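Local coordinates for protein thioesterase (Streptomyces coelicolor, PDB 3QMW) that probably hydrolyses thioesters in the prodiginine biosynthetic pathway as an alpha/beta-hydrolase-fold thioesterase, at residues L31-F36 with E51-E56; F36-A39 with S44-R47; T204-A209 with L252-T257. All coordinates share one frame; numbering follows the deposited sequence.

From the N terminus, strand 31-36 comes first and both early contacts start on it. Contact 2 closes the tight loop that leaves the end of this strand, folding 44-47 back on 36-39. Contact 1 closes the wider loop from the strand through helix 49-53 to residue 56, so contact 2 nests inside it; the two share Phe36 and touch where Cys35 CB lies 3.5 Å from Phe46 CZ. Contact 3 follows in series, closing the longer excursion through helix 216-220 and strand 230-235 to pack the C-terminal helix 246-258 on strand 203-208 of the same parallel sheet. It meets contact 1 where Leu53 and Arg52 press on Leu252, but does not touch contact 2.

Contact 1. Residues L31-F36 with E51-E56; sequences LRLVCF and ERLGDE
Leu31 and Glu56 make the polar half of this contact through their backbones. The N-H of Leu31 reaches the carbonyl oxygen of Glu56, Leu31 N to Glu56 O being 3.3 Å, in a bent hydrogen bond with 137° at the hydrogen. Beside it, the CB of Leu31 rests 3.5 Å from the same Glu56 O. Leu31 CG stands opposite the backbone N (chi1 -177°), which leads the branches away from the bonding N-H and leaves CB as the atom beside the carbonyl.

The apolar half lies further along the strand. Leu33 points at the other segment and sets one methyl against one methyl of Leu53, with 4.2 Å between Leu33 CD2 and Leu53 CD1. This is a light touch between branch ends. At Gly54 the chain leaves the helix with a positive phi of 92° and continues to Glu56, just ahead of strand 57-61.

The two segments belong to a beta-alpha-beta unit: strand 31-36, helix 49-53 and strand 57-61, which lies beside 31-36 in the parallel sheet of the alpha/beta-hydrolase fold. Leu31 and Leu33 also pack on Val57, and Leu53 on Val59. Beyond this contact, Arg52 forms a salt bridge with Asp249 of helix 246-258, and the Glu51 carboxylate accepts a hydrogen bond from the backbone N of Ala18 of the second subunit.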
# COMPACT_ATOMS: atom_id res chain seq x y z
N LEU D 31 2.82 12.47 10.69
CA LEU D 31 1.75 11.71 11.32
C LEU D 31 2.39 10.60 12.17
O LEU D 31 3.54 10.20 11.93
CB LEU D 31 0.87 11.10 10.24
CG LEU D 31 -0.38 10.30 10.63
CD1 LEU D 31 -1.34 11.14 11.46
CD2 LEU D 31 -1.08 9.79 9.38
N ARG D 32 1.65 10.13 13.17
CA ARG D 32 2.04 8.96 13.98
C ARG D 32 0.89 7.97 13.95
O ARG D 32 -0.26 8.38 14.14
CB ARG D 32 2.36 9.37 15.43
CG ARG D 32 3.68 10.14 15.61
CD ARG D 32 3.59 11.63 15.19
NE ARG D 32 2.59 12.34 15.97
CZ ARG D 32 2.75 12.72 17.23
NH1 ARG D 32 1.77 13.34 17.86
NH2 ARG D 32 3.89 12.48 17.89
N LEU D 33 1.17 6.70 13.70
CA LEU D 33 0.11 5.68 13.70
C LEU D 33 0.26 4.75 14.90
O LEU D 33 1.20 3.95 14.97
CB LEU D 33 0.11 4.87 12.40
CG LEU D 33 -1.04 3.87 12.27
CD1 LEU D 33 -2.36 4.58 12.10
CD2 LEU D 33 -0.78 2.94 11.09
N VAL D 34 -0.71 4.85 15.81
CA VAL D 34 -0.70 4.17 17.09
C VAL D 34 -1.47 2.85 16.95
O VAL D 34 -2.69 2.84 16.77
CB VAL D 34 -1.32 5.07 18.18
CG1 VAL D 34 -1.33 4.38 19.53
CG2 VAL D 34 -0.55 6.40 18.26
N CYS D 35 -0.74 1.75 17.05
CA CYS D 35 -1.24 0.45 16.66
C CYS D 35 -1.45 -0.48 17.86
O CYS D 35 -0.55 -0.68 18.66
CB CYS D 35 -0.26 -0.19 15.69
SG CYS D 35 0.21 0.85 14.26
N PHE D 36 -2.65 -1.07 17.95
CA PHE D 36 -3.02 -1.94 19.06
C PHE D 36 -3.17 -3.38 18.62
O PHE D 36 -3.88 -3.66 17.65
CB PHE D 36 -4.33 -1.46 19.66
CG PHE D 36 -4.21 -0.14 20.33
CD1 PHE D 36 -4.84 0.98 19.81
CD2 PHE D 36 -3.42 -0.00 21.48
CE1 PHE D 36 -4.71 2.22 20.43
CE2 PHE D 36 -3.29 1.24 22.11
CZ PHE D 36 -3.93 2.35 21.59
N GLU D 51 8.23 -0.08 7.07
CA GLU D 51 8.82 -0.16 5.75
C GLU D 51 7.75 -0.02 4.66
O GLU D 51 8.02 0.59 3.62
CB GLU D 51 9.53 -1.51 5.57
CG GLU D 51 10.86 -1.66 6.32
CD GLU D 51 10.71 -1.96 7.83
OE1 GLU D 51 9.66 -2.50 8.26
OE2 GLU D 51 11.66 -1.64 8.58
N ARG D 52 6.57 -0.56 4.91
CA ARG D 52 5.49 -0.60 3.92
C ARG D 52 4.68 0.68 3.80
O ARG D 52 3.82 0.78 2.92
CB ARG D 52 4.50 -1.72 4.23
CG ARG D 52 5.11 -3.09 4.26
CD ARG D 52 5.72 -3.49 2.92
NE ARG D 52 5.78 -4.94 2.83
CZ ARG D 52 4.77 -5.72 2.46
NH1 ARG D 52 4.93 -7.03 2.43
NH2 ARG D 52 3.60 -5.19 2.10
N LEU D 53 4.92 1.64 4.69
CA LEU D 53 4.11 2.85 4.72
C LEU D 53 4.91 4.11 4.44
O LEU D 53 4.31 5.14 4.11
CB LEU D 53 3.38 2.98 6.06
CG LEU D 53 2.37 1.87 6.41
CD1 LEU D 53 1.72 2.18 7.75
CD2 LEU D 53 1.28 1.67 5.35
N GLY D 54 6.23 4.05 4.55
CA GLY D 54 7.09 5.18 4.21
C GLY D 54 7.39 6.11 5.37
O GLY D 54 7.17 5.75 6.53
N ASP D 55 7.88 7.30 5.04
CA ASP D 55 8.47 8.21 6.03
C ASP D 55 7.58 9.39 6.46
O ASP D 55 8.04 10.26 7.20
CB ASP D 55 9.81 8.76 5.50
CG ASP D 55 10.74 7.66 4.99
OD1 ASP D 55 10.56 6.48 5.36
OD2 ASP D 55 11.67 7.99 4.20
N GLU D 56 6.33 9.42 6.00
CA GLU D 56 5.37 10.46 6.42
C GLU D 56 4.49 9.99 7.58
O GLU D 56 3.61 10.73 8.04
CB GLU D 56 4.45 10.86 5.25
CG GLU D 56 5.18 11.21 3.95
CD GLU D 56 5.86 12.56 4.01
OE1 GLU D 56 5.14 13.58 4.10
OE2 GLU D 56 7.12 12.59 3.95

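Contact 2. Residues F36-A39 with S44-R47; sequences FPYA and SAFR
Phe46 presents the edge of its ring to the backbone joining Phe36 and Pro37. Its CZ comes within 3.5 Å of Phe36 O, and its CE2 lies 3.9 Å from Pro37 N, both near the plane of the ring. The same edge atom reaches the proline ring, with Phe46 CE2 4.0 Å from Pro37 CG, and the two side chains cross at about a right angle. Further along, the methyl of Ala45 points at Tyr38 and approaches its ring obliquely, Ala45 CB to Tyr38 CE1 being 4.0 Å. Tyr38 gets there with CG between its backbone N and carbonyl carbon (chi1 43°).

What holds the second segment in shape is a turn: Arg47 N bonds to Ser44 O at 2.9 Å, and Ser44 OG bonds to Thr42. Trp49 meets the Phe46 ring edge to face, as Phe240 does that of Tyr38.

Tyr38 also touches Ser105, the probable nucleophile at the elbow of the hydrolase fold, so the loop lies beside the likely active site. Phe36 points away from 44-47 and packs on Leu110 and Ala111 of helix 106-120, while Ala39 reaches helix 178-189.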
# COMPACT_ATOMS: atom_id res chain seq x y z
N PHE D 36 -2.65 -1.07 17.95
CA PHE D 36 -3.02 -1.94 19.06
C PHE D 36 -3.17 -3.38 18.62
O PHE D 36 -3.88 -3.66 17.65
CB PHE D 36 -4.33 -1.46 19.66
CG PHE D 36 -4.21 -0.14 20.33
CD1 PHE D 36 -4.84 0.98 19.81
CD2 PHE D 36 -3.42 -0.00 21.48
CE1 PHE D 36 -4.71 2.22 20.43
CE2 PHE D 36 -3.29 1.24 22.11
CZ PHE D 36 -3.93 2.35 21.59
N PRO D 37 -2.51 -4.32 19.33
CA PRO D 37 -2.54 -5.71 18.92
C PRO D 37 -3.80 -6.44 19.31
O PRO D 37 -4.68 -5.89 19.97
CB PRO D 37 -1.34 -6.33 19.66
CG PRO D 37 -0.54 -5.19 20.17
CD PRO D 37 -1.54 -4.12 20.43
N TYR D 38 -3.88 -7.69 18.89
CA TYR D 38 -5.02 -8.52 19.20
C TYR D 38 -4.82 -9.11 20.58
O TYR D 38 -3.74 -8.96 21.19
CB TYR D 38 -5.24 -9.61 18.15
CG TYR D 38 -3.98 -10.31 17.68
CD1 TYR D 38 -3.39 -9.99 16.46
CD2 TYR D 38 -3.39 -11.29 18.46
CE1 TYR D 38 -2.23 -10.63 16.03
CE2 TYR D 38 -2.23 -11.93 18.03
CZ TYR D 38 -1.65 -11.59 16.82
OH TYR D 38 -0.50 -12.21 16.40
N ALA D 39 -5.87 -9.77 21.07
CA ALA D 39 -5.84 -10.49 22.33
C ALA D 39 -4.71 -11.47 22.33
O ALA D 39 -4.67 -12.36 21.48
CB ALA D 39 -7.14 -11.23 22.56
N SER D 44 5.14 -7.32 17.90
CA SER D 44 5.67 -8.02 16.72
C SER D 44 4.62 -8.20 15.61
O SER D 44 4.97 -8.30 14.43
CB SER D 44 6.26 -9.38 17.14
OG SER D 44 5.28 -10.18 17.76
N ALA D 45 3.33 -8.21 15.96
CA ALA D 45 2.26 -8.25 14.94
C ALA D 45 2.38 -7.11 13.91
O ALA D 45 1.85 -7.21 12.79
CB ALA D 45 0.90 -8.22 15.61
N PHE D 46 3.05 -6.03 14.29
CA PHE D 46 3.29 -4.90 13.42
C PHE D 46 4.75 -4.81 13.00
O PHE D 46 5.29 -3.71 12.85
CB PHE D 46 2.93 -3.60 14.13
CG PHE D 46 1.55 -3.59 14.68
CD1 PHE D 46 0.47 -3.59 13.81
CD2 PHE D 46 1.33 -3.59 16.04
CE1 PHE D 46 -0.81 -3.59 14.29
CE2 PHE D 46 0.06 -3.58 16.53
CZ PHE D 46 -1.02 -3.58 15.66
N ARG D 47 5.38 -5.97 12.84
CA ARG D 47 6.73 -6.04 12.28
C ARG D 47 6.61 -5.86 10.78
O ARG D 47 5.79 -6.49 10.12
CB ARG D 47 7.37 -7.39 12.60
CG ARG D 47 8.89 -7.42 12.58
CD ARG D 47 9.44 -8.81 12.96
NE ARG D 47 9.30 -9.82 11.89
CZ ARG D 47 8.24 -10.63 11.70
NH1 ARG D 47 7.16 -10.58 12.49
NH2 ARG D 47 8.26 -11.50 10.69

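Contact 3. Residues T204-A209 with L252-T257; sequences TAFSAA and LAHLGT
Phe206 reaches out from its strand and plants the end of its ring on the helix, against the root of His254. The ring meets His254 with its edge: Phe206 CE1 is 3.8 Å from His254 CB, which lies in the plane of the ring, and Phe206 CZ is 4.1 Å from the same CB. The imidazole is touched less closely, with Phe206 CE1 4.2 Å from His254 CG, coming at that ring obliquely. Both side chains have CG opposite the carbonyl carbon and next to the backbone N (chi1 -59° for Phe206, -74° for His254). With that torsion the phenylalanine extends toward the helix, and the histidine turns its imidazole aside to leave CB at the ring edge. A looser touch falls to Leu255, whose CD2 lies 4.5 Å from Phe206 CZ.

Strand 203-208 is one of the parallel strands of the alpha/beta-hydrolase sheet, between 129-132 and 230-235, and helix 246-258 is the C-terminal helix that packs on it here. Phe206 is flanked by Ser132 of the first neighbouring strand and by Arg233 and Leu235 of the second; Leu255 continues the packing onto Phe130 and onto Trp49 of helix 49-53.

Within the helix, the hydroxyl of Thr257 turns back on the preceding turn: Thr257 OG1 donates to His254 O at 2.6 Å. A chi1 of 52° brings the hydroxyl round to that carbonyl. The helix also faces the second subunit: His254 packs on Thr257 of the second subunit, and the backbone O of this chain's Thr257 accepts a hydrogen bond from Arg250 of that subunit.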
# COMPACT_ATOMS: atom_id res chain seq x y z
N THR D 204 -12.56 3.88 9.50
CA THR D 204 -12.49 2.85 8.48
C THR D 204 -12.42 1.47 9.14
O THR D 204 -11.58 1.25 10.01
CB THR D 204 -11.28 3.04 7.57
OG1 THR D 204 -11.09 4.44 7.31
CG2 THR D 204 -11.47 2.27 6.27
N ALA D 205 -13.29 0.56 8.72
CA ALA D 205 -13.39 -0.75 9.33
C ALA D 205 -13.17 -1.86 8.31
O ALA D 205 -13.72 -1.82 7.21
CB ALA D 205 -14.73 -0.92 10.02
N PHE D 206 -12.39 -2.87 8.70
CA PHE D 206 -12.05 -3.96 7.81
C PHE D 206 -12.71 -5.24 8.26
O PHE D 206 -12.54 -5.67 9.39
CB PHE D 206 -10.55 -4.16 7.77
CG PHE D 206 -9.81 -2.96 7.30
CD1 PHE D 206 -9.45 -2.84 5.96
CD2 PHE D 206 -9.46 -1.96 8.18
CE1 PHE D 206 -8.75 -1.71 5.51
CE2 PHE D 206 -8.77 -0.83 7.74
CZ PHE D 206 -8.41 -0.71 6.40
N SER D 207 -13.46 -5.84 7.35
CA SER D 207 -14.02 -7.16 7.57
C SER D 207 -13.16 -8.15 6.82
O SER D 207 -12.29 -7.75 6.04
CB SER D 207 -15.47 -7.21 7.07
OG SER D 207 -15.59 -6.57 5.80
N ALA D 208 -13.39 -9.43 7.09
CA ALA D 208 -12.70 -10.52 6.42
C ALA D 208 -13.74 -11.59 6.08
O ALA D 208 -14.64 -11.84 6.86
CB ALA D 208 -11.61 -11.09 7.32
N ALA D 209 -13.65 -12.16 4.91
CA ALA D 209 -14.64 -13.11 4.47
C ALA D 209 -14.72 -14.39 5.27
O ALA D 209 -15.78 -14.95 5.46
CB ALA D 209 -14.44 -13.40 3.07
N LEU D 252 -2.56 -2.90 4.63
CA LEU D 252 -1.48 -1.90 4.61
C LEU D 252 -1.57 -0.87 3.48
O LEU D 252 -1.12 0.27 3.63
CB LEU D 252 -0.12 -2.59 4.55
CG LEU D 252 0.36 -3.24 5.85
CD1 LEU D 252 1.57 -4.10 5.59
CD2 LEU D 252 0.65 -2.18 6.93
N ALA D 253 -2.12 -1.30 2.34
CA ALA D 253 -2.20 -0.44 1.16
C ALA D 253 -3.37 0.51 1.34
O ALA D 253 -3.25 1.70 1.06
CB ALA D 253 -2.36 -1.28 -0.09
N HIS D 254 -4.50 -0.01 1.82
CA HIS D 254 -5.62 0.85 2.23
C HIS D 254 -5.20 1.90 3.27
O HIS D 254 -5.54 3.07 3.14
CB HIS D 254 -6.79 0.02 2.73
CG HIS D 254 -7.54 -0.67 1.65
ND1 HIS D 254 -8.34 0.00 0.74
CD2 HIS D 254 -7.62 -1.98 1.31
CE1 HIS D 254 -8.88 -0.86 -0.10
NE2 HIS D 254 -8.46 -2.07 0.22
N LEU D 255 -4.45 1.51 4.28
CA LEU D 255 -3.95 2.46 5.27
C LEU D 255 -3.16 3.56 4.59
O LEU D 255 -3.32 4.74 4.90
CB LEU D 255 -3.09 1.76 6.33
CG LEU D 255 -3.84 0.79 7.27
CD1 LEU D 255 -2.87 0.03 8.17
CD2 LEU D 255 -4.89 1.50 8.10
N GLY D 256 -2.32 3.17 3.64
CA GLY D 256 -1.50 4.12 2.90
C GLY D 256 -2.27 5.16 2.11
O GLY D 256 -1.76 6.27 1.90
N THR D 257 -3.49 4.81 1.67
CA THR D 257 -4.34 5.73 0.90
C THR D 257 -5.04 6.79 1.74
O THR D 257 -5.21 7.92 1.28
CB THR D 257 -5.42 5.00 0.06
OG1 THR D 257 -6.18 4.10 0.89
CG2 THR D 257 -4.79 4.23 -1.08